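Local coordinates for protein sensor histidine kinase CusS (Escherichia coli, PDB 5KU5) that senses copper and silver ions in the periplasm and activates its response regulator CusR by phosphorylation, at residues Ile70-Thr74 and Leu130-Leu134. Numbering follows the deposited sequence.
Sequences IREFT and LYIAL
Arg-71 lays its CG methylene over one face of the Tyr-131 ring, a CH-pi contact in which CG stands 3.9 Å from the ring centroid and 15° off the normal. The two side chains cross at about a right angle. Farther out the chain continues past the rim of the ring, where CD of Arg-71 comes to 3.5 Å from CE1 of Tyr-131, and NE lies 3.4 Å from that same carbon. The guanidinium plane is tilted 42° from the ring, so it forms no parallel stack; a bend at chi3 carries it onward. Hydrogen bonds from NH2 to Gly-58 O and from NH1 to Thr-60 OG1 fix its rotation, while the CG methylene does the packing on the ring.

Beside this pair, Ile-70 reaches the strand with its CD1 methyl, which rests 3.7 Å from CB of Ala-133 and 4.0 Å from CB of Tyr-131. It gets there because CG1 sits between the backbone N and carbonyl carbon (chi1 63°) and the chain then extends. No hydrogen bond joins the two segments. A serine in place of Tyr-131 would probably leave CG and CD of Arg-71 without the ring they lie against and open a gap between the arginine and the strand.

In this PAS-like periplasmic sensor domain, 70-74 belongs to the loop between strands 60-63 and 78-79, and its 3-10 turn packs on one face of the antiparallel sheet. Strand 125-135 runs between 49-54 and 111-122; Leu-130, Ile-132 and Leu-134 turn to the other face, against helix 2-25.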
# COMPACT_ATOMS: atom_id res chain seq x y z
N ILE A 70 5.92 15.04 11.80
CA ILE A 70 4.47 15.33 11.72
C ILE A 70 3.87 15.76 13.06
O ILE A 70 2.89 16.51 13.06
CB ILE A 70 3.63 14.17 11.11
CG1 ILE A 70 3.68 12.89 11.97
CG2 ILE A 70 4.04 13.92 9.66
CD1 ILE A 70 2.91 11.73 11.38
N ARG A 71 4.46 15.34 14.17
CA ARG A 71 4.02 15.76 15.51
C ARG A 71 4.10 17.28 15.75
O ARG A 71 3.40 17.80 16.61
CB ARG A 71 4.78 15.02 16.61
CG ARG A 71 4.44 13.54 16.68
CD ARG A 71 5.13 12.84 17.83
NE ARG A 71 4.62 13.32 19.12
CZ ARG A 71 5.34 13.86 20.11
NH1 ARG A 71 6.67 14.01 20.03
NH2 ARG A 71 4.72 14.25 21.22
N GLU A 72 4.94 17.97 14.98
CA GLU A 72 4.98 19.44 14.97
C GLU A 72 3.71 20.07 14.36
O GLU A 72 3.48 21.27 14.55
CB GLU A 72 6.20 19.96 14.22
CG GLU A 72 7.54 19.50 14.77
CD GLU A 72 8.74 20.18 14.12
OE1 GLU A 72 8.55 21.12 13.31
OE2 GLU A 72 9.88 19.79 14.42
N PHE A 73 2.93 19.29 13.62
CA PHE A 73 1.67 19.73 13.04
C PHE A 73 0.44 19.23 13.80
O PHE A 73 -0.69 19.47 13.37
CB PHE A 73 1.60 19.31 11.56
CG PHE A 73 2.60 20.02 10.70
CD1 PHE A 73 3.94 19.63 10.70
CD2 PHE A 73 2.22 21.09 9.90
CE1 PHE A 73 4.87 20.30 9.91
CE2 PHE A 73 3.14 21.76 9.10
CZ PHE A 73 4.47 21.36 9.11
N THR A 74 0.65 18.55 14.93
CA THR A 74 -0.43 18.14 15.82
C THR A 74 -1.25 19.35 16.31
O THR A 74 -2.47 19.26 16.40
CB THR A 74 0.10 17.33 17.03
OG1 THR A 74 0.66 16.10 16.56
CG2 THR A 74 -0.99 17.02 18.05
N LEU A 130 2.72 5.78 18.50
CA LEU A 130 3.00 5.82 17.06
C LEU A 130 2.00 6.74 16.37
O LEU A 130 0.79 6.58 16.54
CB LEU A 130 2.90 4.42 16.46
CG LEU A 130 3.08 4.26 14.95
CD1 LEU A 130 4.44 4.76 14.49
CD2 LEU A 130 2.87 2.81 14.56
N TYR A 131 2.50 7.70 15.60
CA TYR A 131 1.69 8.59 14.76
C TYR A 131 1.91 8.20 13.30
O TYR A 131 3.06 8.04 12.88
CB TYR A 131 2.10 10.05 14.97
CG TYR A 131 1.81 10.58 16.35
CD1 TYR A 131 2.64 10.27 17.42
CD2 TYR A 131 0.70 11.39 16.60
CE1 TYR A 131 2.39 10.76 18.70
CE2 TYR A 131 0.43 11.88 17.87
CZ TYR A 131 1.28 11.56 18.92
OH TYR A 131 1.02 12.04 20.18
N ILE A 132 0.82 8.04 12.55
CA ILE A 132 0.86 7.60 11.15
C ILE A 132 0.09 8.62 10.31
O ILE A 132 -1.05 8.91 10.62
CB ILE A 132 0.18 6.22 10.96
CG1 ILE A 132 0.73 5.19 11.96
CG2 ILE A 132 0.37 5.73 9.52
CD1 ILE A 132 -0.10 3.92 12.05
N ALA A 133 0.72 9.12 9.24
CA ALA A 133 0.10 10.08 8.32
C ALA A 133 0.11 9.53 6.89
O ALA A 133 1.18 9.22 6.37
CB ALA A 133 0.83 11.41 8.39
N LEU A 134 -1.07 9.43 6.28
CA LEU A 134 -1.22 8.96 4.89
C LEU A 134 -1.59 10.13 3.98
O LEU A 134 -2.45 10.94 4.33
CB LEU A 134 -2.32 7.89 4.81
CG LEU A 134 -2.70 7.35 3.42
CD1 LEU A 134 -1.54 6.58 2.82
CD2 LEU A 134 -3.94 6.46 3.50